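Local coordinates for protein acetyltransferase, GNAT family (Streptococcus agalactiae 2603V/R, PDB 2Q7B) that probably catalyses transfer of an acetyl group to an amine nitrogen of a substrate not yet defined, at residues Lys23-Asn28 / Phe60-Tyr65; Gln72-Leu77 / Phe119-Leu124; Tyr41-Glu46 / Ala54-Ile59. One frame throughout, in Å; residues are numbered along the deposited sequence.

Contact 1 (Lys23-Asn28 / Phe60-Tyr65)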
loop_
_atom_site.group_PDB
_atom_site.type_symbol
_atom_site.label_atom_id
_atom_site.label_comp_id
_atom_site.label_asym_id
_atom_site.label_seq_id
_atom_site.Cartn_x
_atom_site.Cartn_y
_atom_site.Cartn_z
ATOM N N LYS A 23 -14.757 -11.166 -7.889
ATOM C CA LYS A 23 -14.686 -10.667 -9.243
ATOM C C LYS A 23 -13.302 -10.273 -9.680
ATOM O O LYS A 23 -12.410 -10.127 -8.868
ATOM C CB LYS A 23 -15.697 -9.540 -9.442
ATOM C CG LYS A 23 -15.509 -8.269 -8.664
ATOM C CD LYS A 23 -16.783 -7.434 -8.877
ATOM C CE LYS A 23 -16.603 -5.953 -8.593
ATOM N NZ LYS A 23 -17.895 -5.217 -8.769
ATOM N N GLU A 24 -13.129 -10.146 -10.994
ATOM C CA GLU A 24 -11.853 -9.755 -11.568
ATOM C C GLU A 24 -11.534 -8.331 -11.139
ATOM O O GLU A 24 -12.430 -7.490 -11.080
ATOM C CB GLU A 24 -11.896 -9.871 -13.091
ATOM C CG GLU A 24 -11.993 -11.317 -13.555
ATOM C CD GLU A 24 -12.324 -11.471 -15.028
ATOM O OE1 GLU A 24 -12.221 -10.480 -15.795
ATOM O OE2 GLU A 24 -12.688 -12.608 -15.409
ATOM N N TYR A 25 -10.272 -8.072 -10.808
ATOM C CA TYR A 25 -9.857 -6.739 -10.384
ATOM C C TYR A 25 -10.075 -5.702 -11.513
ATOM O O TYR A 25 -9.938 -6.017 -12.691
ATOM C CB TYR A 25 -8.386 -6.737 -9.910
ATOM C CG TYR A 25 -7.911 -5.360 -9.487
ATOM C CD1 TYR A 25 -8.118 -4.898 -8.187
ATOM C CD2 TYR A 25 -7.292 -4.499 -10.398
ATOM C CE1 TYR A 25 -7.729 -3.615 -7.799
ATOM C CE2 TYR A 25 -6.878 -3.214 -10.007
ATOM C CZ TYR A 25 -7.115 -2.781 -8.701
ATOM O OH TYR A 25 -6.739 -1.504 -8.303
ATOM N N GLU A 26 -10.490 -4.496 -11.136
ATOM C CA GLU A 26 -10.615 -3.352 -12.040
ATOM C C GLU A 26 -10.016 -2.171 -11.286
ATOM O O GLU A 26 -10.201 -2.060 -10.071
ATOM C CB GLU A 26 -12.056 -2.999 -12.350
ATOM C CG GLU A 26 -12.916 -4.100 -12.921
ATOM C CD GLU A 26 -14.335 -3.616 -13.191
ATOM O OE1 GLU A 26 -14.485 -2.582 -13.882
ATOM O OE2 GLU A 26 -15.284 -4.268 -12.705
ATOM N N ASN A 27 -9.328 -1.284 -11.991
ATOM C CA ASN A 27 -8.666 -0.155 -11.344
ATOM C C ASN A 27 -9.691 0.596 -10.523
ATOM O O ASN A 27 -10.700 1.045 -11.034
ATOM C CB ASN A 27 -7.963 0.775 -12.368
ATOM C CG ASN A 27 -6.783 0.081 -13.125
ATOM O OD1 ASN A 27 -6.153 -0.873 -12.630
ATOM N ND2 ASN A 27 -6.477 0.592 -14.329
ATOM N N ASN A 28 -9.428 0.687 -9.225
ATOM C CA ASN A 28 -10.327 1.308 -8.269
ATOM C C ASN A 28 -9.459 1.632 -7.044
ATOM O O ASN A 28 -9.055 0.714 -6.338
ATOM C CB ASN A 28 -11.475 0.316 -7.957
ATOM C CG ASN A 28 -12.457 0.835 -6.918
ATOM O OD1 ASN A 28 -12.058 1.476 -5.954
ATOM N ND2 ASN A 28 -13.755 0.543 -7.106
ATOM N N PHE A 60 0.486 -2.849 -7.729
ATOM C CA PHE A 60 0.221 -1.484 -8.208
ATOM C C PHE A 60 0.121 -1.379 -9.742
ATOM O O PHE A 60 -0.064 -0.299 -10.294
ATOM C CB PHE A 60 1.273 -0.523 -7.596
ATOM C CG PHE A 60 1.310 -0.602 -6.100
ATOM C CD1 PHE A 60 0.326 -0.003 -5.338
ATOM C CD2 PHE A 60 2.252 -1.367 -5.457
ATOM C CE1 PHE A 60 0.312 -0.128 -3.965
ATOM C CE2 PHE A 60 2.241 -1.496 -4.069
ATOM C CZ PHE A 60 1.265 -0.880 -3.323
ATOM N N GLN A 61 0.209 -2.521 -10.419
ATOM C CA GLN A 61 0.108 -2.591 -11.873
ATOM C C GLN A 61 -0.519 -3.926 -12.239
ATOM O O GLN A 61 0.002 -4.650 -13.079
ATOM C CB GLN A 61 1.485 -2.423 -12.518
ATOM C CG GLN A 61 2.580 -3.342 -11.981
ATOM C CD GLN A 61 3.981 -2.943 -12.466
ATOM O OE1 GLN A 61 4.158 -2.625 -13.622
ATOM N NE2 GLN A 61 4.970 -2.975 -11.570
ATOM N N ILE A 62 -1.648 -4.235 -11.604
ATOM C CA ILE A 62 -2.332 -5.525 -11.793
ATOM C C ILE A 62 -2.728 -5.778 -13.239
ATOM O O ILE A 62 -2.529 -6.884 -13.739
ATOM C CB ILE A 62 -3.548 -5.681 -10.843
ATOM C CG1 ILE A 62 -3.040 -5.899 -9.413
ATOM C CG2 ILE A 62 -4.432 -6.832 -11.269
ATOM C CD1 ILE A 62 -4.091 -5.781 -8.341
ATOM N N GLU A 63 -3.279 -4.760 -13.905
ATOM C CA GLU A 63 -3.715 -4.905 -15.289
ATOM C C GLU A 63 -2.561 -5.289 -16.225
ATOM O O GLU A 63 -2.680 -6.211 -17.012
ATOM C CB GLU A 63 -4.443 -3.638 -15.769
ATOM C CG GLU A 63 -5.034 -3.744 -17.176
ATOM C CD GLU A 63 -5.812 -2.494 -17.627
ATOM O OE1 GLU A 63 -6.034 -1.572 -16.806
ATOM O OE2 GLU A 63 -6.204 -2.452 -18.820
ATOM N N ASN A 64 -1.442 -4.602 -16.121
ATOM C CA ASN A 64 -0.312 -4.898 -16.978
ATOM C C ASN A 64 0.433 -6.159 -16.616
ATOM O O ASN A 64 0.888 -6.865 -17.490
ATOM C CB ASN A 64 0.677 -3.737 -16.977
ATOM C CG ASN A 64 0.144 -2.516 -17.703
ATOM O OD1 ASN A 64 -0.949 -2.533 -18.270
ATOM N ND2 ASN A 64 0.926 -1.448 -17.697
ATOM N N TYR A 65 0.549 -6.441 -15.324
ATOM C CA TYR A 65 1.347 -7.560 -14.858
ATOM C C TYR A 65 0.595 -8.869 -14.995
ATOM O O TYR A 65 1.156 -9.854 -15.436
ATOM C CB TYR A 65 1.782 -7.299 -13.424
ATOM C CG TYR A 65 2.806 -8.257 -12.878
ATOM C CD1 TYR A 65 2.416 -9.483 -12.332
ATOM C CD2 TYR A 65 4.158 -7.916 -12.855
ATOM C CE1 TYR A 65 3.331 -10.347 -11.804
ATOM C CE2 TYR A 65 5.092 -8.798 -12.342
ATOM C CZ TYR A 65 4.668 -10.000 -11.820
ATOM O OH TYR A 65 5.564 -10.887 -11.289
HETATM O O HOH W 1 -3.803 -2.091 -12.888
#
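Apolar packing between Y25 and I62 makes up the buried half of this contact. The I62 side chain crosses the tyrosine at about a right angle and sets its CD1 methyl over one face of the ring, 3.9 Å from the centroid and only 7° off the ring normal, a CH-pi contact close to the middle of the ring. The other branch of the isoleucine works nearer the ring's rim: I62 CG2 lies 3.8 Å from Y25 CD2. Thus both ends of the branched side chain bear on the same aromatic group. On the tyrosine side, chi1 of 179° places CG opposite the backbone N and swings the ring out toward the first turn of helix 62-67.

Polar contacts lie at the exposed margin, where N27 and E63 meet. The carboxylate of E63 arrives on a fully extended chain, and its OE1 is 3.3 Å from N27 ND2. With an N-H...O angle of 124° and the amide and carboxylate planes clearly turned against each other, this hydrogen bond is weak. A water makes the firmer link: it donates to N27 OD1 at 2.7 Å and accepts from the backbone E63 N at 2.9 Å. It thereby joins the asparagine side chain to the beginning of the helix, so that both ends of the N27 amide engage the same residue, one directly and one through solvent.

The contact ties the chain leaving strand 20-24, outermost in the sheet of this chain, to the start of helix 62-67. Y25 also hydrogen-bonds through its backbone to F73 of strand 72-78 and through its carbonyl O to Q67, while its side chain touches L32 of helix 29-46; I62 reaches F73 and, on helix 29-46, L35.

Contact 2 (Gln72-Leu77 / Phe119-Leu124)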
loop_
_atom_site.group_PDB
_atom_site.type_symbol
_atom_site.label_atom_id
_atom_site.label_comp_id
_atom_site.label_asym_id
_atom_site.label_seq_id
_atom_site.Cartn_x
_atom_site.Cartn_y
_atom_site.Cartn_z
ATOM N N GLN A 72 -4.629 -13.373 -14.428
ATOM C CA GLN A 72 -5.817 -12.774 -13.891
ATOM C C GLN A 72 -5.592 -12.494 -12.412
ATOM O O GLN A 72 -4.646 -13.010 -11.802
ATOM C CB GLN A 72 -7.030 -13.678 -14.200
ATOM C CG GLN A 72 -8.391 -13.064 -13.954
ATOM C CD GLN A 72 -8.523 -11.690 -14.550
ATOM O OE1 GLN A 72 -8.303 -10.690 -13.863
ATOM N NE2 GLN A 72 -8.820 -11.626 -15.828
ATOM N N PHE A 73 -6.408 -11.598 -11.868
ATOM C CA PHE A 73 -6.338 -11.208 -10.473
ATOM C C PHE A 73 -7.773 -11.045 -9.996
ATOM O O PHE A 73 -8.529 -10.280 -10.579
ATOM C CB PHE A 73 -5.549 -9.904 -10.294
ATOM C CG PHE A 73 -5.070 -9.666 -8.876
ATOM C CD1 PHE A 73 -5.963 -9.349 -7.858
ATOM C CD2 PHE A 73 -3.722 -9.744 -8.562
ATOM C CE1 PHE A 73 -5.512 -9.146 -6.551
ATOM C CE2 PHE A 73 -3.273 -9.533 -7.282
ATOM C CZ PHE A 73 -4.175 -9.247 -6.265
ATOM N N TRP A 74 -8.147 -11.771 -8.938
ATOM C CA TRP A 74 -9.495 -11.686 -8.396
ATOM C C TRP A 74 -9.528 -11.114 -6.991
ATOM O O TRP A 74 -8.647 -11.366 -6.178
ATOM C CB TRP A 74 -10.164 -13.062 -8.332
ATOM C CG TRP A 74 -10.344 -13.764 -9.658
ATOM C CD1 TRP A 74 -11.438 -13.718 -10.469
ATOM C CD2 TRP A 74 -9.397 -14.621 -10.314
ATOM N NE1 TRP A 74 -11.241 -14.495 -11.573
ATOM C CE2 TRP A 74 -10.000 -15.065 -11.508
ATOM C CE3 TRP A 74 -8.097 -15.063 -10.001
ATOM C CZ2 TRP A 74 -9.355 -15.927 -12.397
ATOM C CZ3 TRP A 74 -7.465 -15.923 -10.866
ATOM C CH2 TRP A 74 -8.094 -16.346 -12.062
ATOM N N ILE A 75 -10.592 -10.383 -6.708
ATOM C CA ILE A 75 -10.838 -9.894 -5.364
ATOM C C ILE A 75 -12.205 -10.393 -4.860
ATOM O O ILE A 75 -13.172 -10.463 -5.615
ATOM C CB ILE A 75 -10.750 -8.337 -5.248
ATOM C CG1 ILE A 75 -11.661 -7.662 -6.296
ATOM C CG2 ILE A 75 -9.292 -7.872 -5.336
ATOM C CD1 ILE A 75 -11.707 -6.149 -6.208
ATOM N N ALA A 76 -12.251 -10.766 -3.581
ATOM C CA ALA A 76 -13.499 -11.121 -2.918
ATOM C C ALA A 76 -13.945 -9.878 -2.197
ATOM O O ALA A 76 -13.159 -9.255 -1.467
ATOM C CB ALA A 76 -13.304 -12.235 -1.921
ATOM N N LEU A 77 -15.213 -9.538 -2.363
ATOM C CA LEU A 77 -15.793 -8.369 -1.742
ATOM C C LEU A 77 -16.947 -8.747 -0.822
ATOM O O LEU A 77 -17.795 -9.542 -1.203
ATOM C CB LEU A 77 -16.325 -7.450 -2.833
ATOM C CG LEU A 77 -15.295 -6.980 -3.860
ATOM C CD1 LEU A 77 -15.949 -6.532 -5.127
ATOM C CD2 LEU A 77 -14.467 -5.877 -3.277
ATOM N N PHE A 119 -9.975 -20.245 -4.624
ATOM C CA PHE A 119 -9.257 -21.321 -5.282
ATOM C C PHE A 119 -10.080 -21.973 -6.423
ATOM O O PHE A 119 -9.526 -22.329 -7.464
ATOM C CB PHE A 119 -8.825 -22.373 -4.264
ATOM C CG PHE A 119 -8.036 -23.442 -4.870
ATOM C CD1 PHE A 119 -6.723 -23.201 -5.206
ATOM C CD2 PHE A 119 -8.618 -24.678 -5.188
ATOM C CE1 PHE A 119 -5.984 -24.170 -5.845
ATOM C CE2 PHE A 119 -7.887 -25.670 -5.817
ATOM C CZ PHE A 119 -6.564 -25.425 -6.141
ATOM N N GLU A 120 -11.392 -22.108 -6.232
ATOM C CA GLU A 120 -12.282 -22.616 -7.274
ATOM C C GLU A 120 -12.367 -21.683 -8.476
ATOM O O GLU A 120 -12.403 -22.151 -9.614
ATOM C CB GLU A 120 -13.696 -22.868 -6.729
ATOM C CG GLU A 120 -13.822 -24.153 -5.930
ATOM C CD GLU A 120 -15.141 -24.261 -5.149
ATOM O OE1 GLU A 120 -16.029 -23.382 -5.300
ATOM O OE2 GLU A 120 -15.275 -25.228 -4.364
ATOM N N ARG A 121 -12.418 -20.374 -8.236
ATOM C CA ARG A 121 -12.490 -19.409 -9.328
ATOM C C ARG A 121 -11.179 -19.405 -10.135
ATOM O O ARG A 121 -11.200 -19.347 -11.385
ATOM C CB ARG A 121 -12.826 -18.015 -8.801
ATOM C CG ARG A 121 -12.828 -16.954 -9.887
ATOM C CD ARG A 121 -14.009 -17.094 -10.815
ATOM N NE ARG A 121 -15.141 -16.427 -10.198
ATOM C CZ ARG A 121 -15.572 -15.196 -10.489
ATOM N NH1 ARG A 121 -15.035 -14.450 -11.469
ATOM N NH2 ARG A 121 -16.608 -14.723 -9.809
ATOM N N PHE A 122 -10.052 -19.440 -9.410
ATOM C CA PHE A 122 -8.725 -19.567 -9.997
ATOM C C PHE A 122 -8.728 -20.746 -10.948
ATOM O O PHE A 122 -8.247 -20.652 -12.080
ATOM C CB PHE A 122 -7.689 -19.800 -8.887
ATOM C CG PHE A 122 -6.284 -20.071 -9.374
ATOM C CD1 PHE A 122 -5.891 -21.358 -9.716
ATOM C CD2 PHE A 122 -5.354 -19.063 -9.451
ATOM C CE1 PHE A 122 -4.606 -21.629 -10.161
ATOM C CE2 PHE A 122 -4.066 -19.330 -9.878
ATOM C CZ PHE A 122 -3.692 -20.622 -10.237
HETATM N N MSE A 123 -9.278 -21.866 -10.495
HETATM C CA MSE A 123 -9.287 -23.035 -11.355
HETATM C C MSE A 123 -10.162 -23.133 -12.548
HETATM O O MSE A 123 -9.787 -23.804 -13.501
HETATM C CB MSE A 123 -9.015 -24.321 -10.631
HETATM C CG MSE A 123 -7.540 -24.485 -10.909
HETATM SE SE MSE A 123 -6.715 -25.375 -9.670
HETATM C CE MSE A 123 -5.205 -25.239 -10.123
ATOM N N LEU A 124 -11.304 -22.456 -12.518
ATOM C CA LEU A 124 -12.161 -22.367 -13.690
ATOM C C LEU A 124 -11.356 -21.672 -14.798
ATOM O O LEU A 124 -11.402 -22.068 -15.959
ATOM C CB LEU A 124 -13.426 -21.563 -13.375
ATOM C CG LEU A 124 -14.465 -21.501 -14.497
#
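R121 is the first residue of 119-124 to meet strand segment 72-77, laying its aliphatic CG over the five-membered ring of W74. The CH-pi distance from R121 CG to that centroid is 3.6 Å, and the direction lies 21° from the ring normal. R121 CG is anti to the backbone N (chi1 176°), which brings it to the indole; bends at chi2 and chi3 then turn the chain, leaving the guanidinium plane 77° from the indole plane. It is therefore the methylene, and not a stacked guanidinium, that packs on the tryptophan.

At F122 the backbone takes over: its CA sits above the six-membered ring, 4.2 Å from the centroid. The phenyl ring adds an apolar touch, F122 CD2 to W74 CZ3 at 4.0 Å, with the two side chains crossing at about a right angle. Q72 CG packs on the opposite indole face, so the ring is held between its own strand and the helix. One turn further on, F125 meets W74 edge-to-face.

Helix 114-128 follows strand 95-103 in the strand-loop-helix order of the GNAT core and packs on the sheet, here on W74 of strand 72-78.

Contact 3 (Tyr41-Glu46 / Ala54-Ile59)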
loop_
_atom_site.group_PDB
_atom_site.type_symbol
_atom_site.label_atom_id
_atom_site.label_comp_id
_atom_site.label_asym_id
_atom_site.label_seq_id
_atom_site.Cartn_x
_atom_site.Cartn_y
_atom_site.Cartn_z
ATOM N N TYR A 41 -1.891 -7.110 6.293
ATOM C CA TYR A 41 -2.370 -7.813 7.463
ATOM C C TYR A 41 -1.885 -9.297 7.483
ATOM O O TYR A 41 -1.302 -9.789 8.453
ATOM C CB TYR A 41 -3.917 -7.720 7.572
ATOM C CG TYR A 41 -4.394 -8.615 8.682
ATOM C CD1 TYR A 41 -4.360 -8.187 10.004
ATOM C CD2 TYR A 41 -4.756 -9.936 8.425
ATOM C CE1 TYR A 41 -4.714 -9.041 11.044
ATOM C CE2 TYR A 41 -5.116 -10.788 9.455
ATOM C CZ TYR A 41 -5.085 -10.332 10.754
ATOM O OH TYR A 41 -5.441 -11.179 11.759
ATOM N N CYS A 42 -2.140 -10.005 6.401
ATOM C CA CYS A 42 -1.798 -11.409 6.309
ATOM C C CYS A 42 -0.309 -11.653 6.366
ATOM O O CYS A 42 0.137 -12.546 7.063
ATOM C CB CYS A 42 -2.352 -12.003 5.018
ATOM S SG CYS A 42 -4.126 -12.098 4.990
ATOM N N GLN A 43 0.461 -10.861 5.624
ATOM C CA GLN A 43 1.901 -11.037 5.581
ATOM C C GLN A 43 2.613 -10.556 6.815
ATOM O O GLN A 43 3.508 -11.230 7.317
ATOM C CB GLN A 43 2.503 -10.294 4.390
ATOM C CG GLN A 43 2.102 -10.863 3.037
ATOM C CD GLN A 43 2.706 -10.116 1.858
ATOM O OE1 GLN A 43 2.944 -8.896 1.914
ATOM N NE2 GLN A 43 2.928 -10.845 0.760
ATOM N N ASN A 44 2.205 -9.390 7.303
ATOM C CA ASN A 44 2.995 -8.690 8.303
ATOM C C ASN A 44 2.448 -8.543 9.700
ATOM O O ASN A 44 3.229 -8.371 10.630
ATOM C CB ASN A 44 3.348 -7.315 7.764
ATOM C CG ASN A 44 4.164 -7.385 6.487
ATOM O OD1 ASN A 44 5.067 -8.194 6.384
ATOM N ND2 ASN A 44 3.850 -6.526 5.509
ATOM N N ILE A 45 1.131 -8.561 9.847
ATOM C CA ILE A 45 0.521 -8.465 11.170
ATOM C C ILE A 45 0.265 -9.875 11.680
ATOM O O ILE A 45 0.666 -10.227 12.782
ATOM C CB ILE A 45 -0.772 -7.617 11.146
ATOM C CG1 ILE A 45 -0.404 -6.176 10.741
ATOM C CG2 ILE A 45 -1.441 -7.645 12.546
ATOM C CD1 ILE A 45 -1.566 -5.274 10.551
ATOM N N GLU A 46 -0.356 -10.695 10.842
ATOM C CA GLU A 46 -0.676 -12.064 11.205
ATOM C C GLU A 46 0.522 -13.001 11.105
ATOM O O GLU A 46 0.843 -13.662 12.077
ATOM C CB GLU A 46 -1.819 -12.583 10.336
ATOM C CG GLU A 46 -2.332 -13.930 10.780
ATOM C CD GLU A 46 -3.390 -14.493 9.875
ATOM O OE1 GLU A 46 -3.395 -14.220 8.659
ATOM O OE2 GLU A 46 -4.199 -15.256 10.400
ATOM N N ALA A 54 7.249 -2.816 -1.931
ATOM C CA ALA A 54 8.230 -2.670 -3.017
ATOM C C ALA A 54 8.724 -4.037 -3.523
ATOM O O ALA A 54 9.182 -4.133 -4.656
ATOM C CB ALA A 54 9.408 -1.810 -2.589
ATOM N N GLU A 55 8.621 -5.079 -2.691
ATOM C CA GLU A 55 8.991 -6.436 -3.086
ATOM C C GLU A 55 7.886 -7.120 -3.884
ATOM O O GLU A 55 8.078 -8.242 -4.348
ATOM C CB GLU A 55 9.293 -7.318 -1.866
ATOM C CG GLU A 55 10.423 -6.856 -0.979
ATOM C CD GLU A 55 10.571 -7.744 0.249
ATOM O OE1 GLU A 55 10.722 -8.977 0.086
ATOM O OE2 GLU A 55 10.544 -7.200 1.377
ATOM N N GLN A 56 6.737 -6.463 -4.045
ATOM C CA GLN A 56 5.613 -7.035 -4.776
ATOM C C GLN A 56 4.838 -5.902 -5.411
ATOM O O GLN A 56 3.625 -5.776 -5.255
ATOM C CB GLN A 56 4.746 -7.881 -3.845
ATOM C CG GLN A 56 4.390 -7.157 -2.546
ATOM C CD GLN A 56 3.774 -8.035 -1.490
ATOM O OE1 GLN A 56 3.586 -9.236 -1.688
ATOM N NE2 GLN A 56 3.435 -7.420 -0.344
ATOM N N ASP A 57 5.558 -5.096 -6.176
ATOM C CA ASP A 57 4.966 -3.917 -6.817
ATOM C C ASP A 57 3.983 -4.248 -7.968
ATOM O O ASP A 57 3.311 -3.357 -8.470
ATOM C CB ASP A 57 6.048 -2.913 -7.223
ATOM C CG ASP A 57 7.062 -3.505 -8.201
ATOM O OD1 ASP A 57 6.630 -4.114 -9.196
ATOM O OD2 ASP A 57 8.269 -3.372 -7.963
ATOM N N ASP A 58 3.901 -5.523 -8.369
ATOM C CA ASP A 58 2.853 -6.014 -9.293
ATOM C C ASP A 58 1.413 -5.639 -8.805
ATOM O O ASP A 58 0.480 -5.480 -9.597
ATOM C CB ASP A 58 2.945 -7.548 -9.479
ATOM C CG ASP A 58 3.106 -8.322 -8.143
ATOM O OD1 ASP A 58 4.216 -8.271 -7.558
ATOM O OD2 ASP A 58 2.168 -9.015 -7.701
ATOM N N ILE A 59 1.266 -5.483 -7.497
ATOM C CA ILE A 59 0.011 -5.064 -6.835
ATOM C C ILE A 59 -0.463 -3.692 -7.332
ATOM O O ILE A 59 -1.667 -3.426 -7.371
ATOM C CB ILE A 59 0.218 -5.049 -5.264
ATOM C CG1 ILE A 59 0.438 -6.481 -4.741
ATOM C CG2 ILE A 59 -0.913 -4.393 -4.528
ATOM C CD1 ILE A 59 -0.582 -7.461 -5.178
#
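The backbones of 41-46 and 54-59 stay well apart, with Q43 CA and Q56 CA the nearest pair at 11.7 Å, the first segment ending helix 29-46 in a wider pi-type turn and the second being largely 3-10. Two glutamines, Q43 and Q56, bridge the gap. They approach from opposite directions on chains extended beyond CG and pair their terminal amides in a cyclic, two-bond arrangement. Q56 NE2 donates to Q43 OE1 at 2.7 Å with an N-H...O angle of 157°, and Q43 NE2 returns a bond to Q56 OE1 at 3.0 Å and 164°. Each donor lies in the carbonyl plane of its partner, on a lone pair, and the two amide planes are nearly coplanar. The flat pairing fixes the rotation of both amides and supplies each with a donor and an acceptor in a buried setting. Q56 reaches across with chi1 of 49°, its CG lodged between the backbone N and carbonyl carbon.

Each amide has a further partner. Q56 OE1 also accepts from K100 NZ of strand 95-103, which may polarise its carbonyl, while Q43 NE2 also donates to a bound citrate, probably acquired during crystallisation. The reciprocal glutamine pair joins helix 29-46 to the linker before helix 62-67, within the N-terminal helical part of the GNAT fold, beside a site that holds an anion in the crystal.

Contacts 2 and 3 are buried, whereas contact 1 runs from a buried aromatic-aliphatic core to an exposed, watered margin. Contacts 1 and 2 share the sheet: strands 20-24 and 72-78 are neighbours, joined by a probable hydrogen bond between K23 O and I75 N at 2.8 Å, and K23 CE packs on L77 CD1. Contact 2 relies on apolar and CH-pi packing of a helix on that sheet, while contact 3 is wholly amide hydrogen bonding between a helix and a linker. Contact 3 falls within the chain span between the two segments of contact 1, and D58 packs on Y65 between them. Both of these contacts touch the second subunit; contact 2 does not.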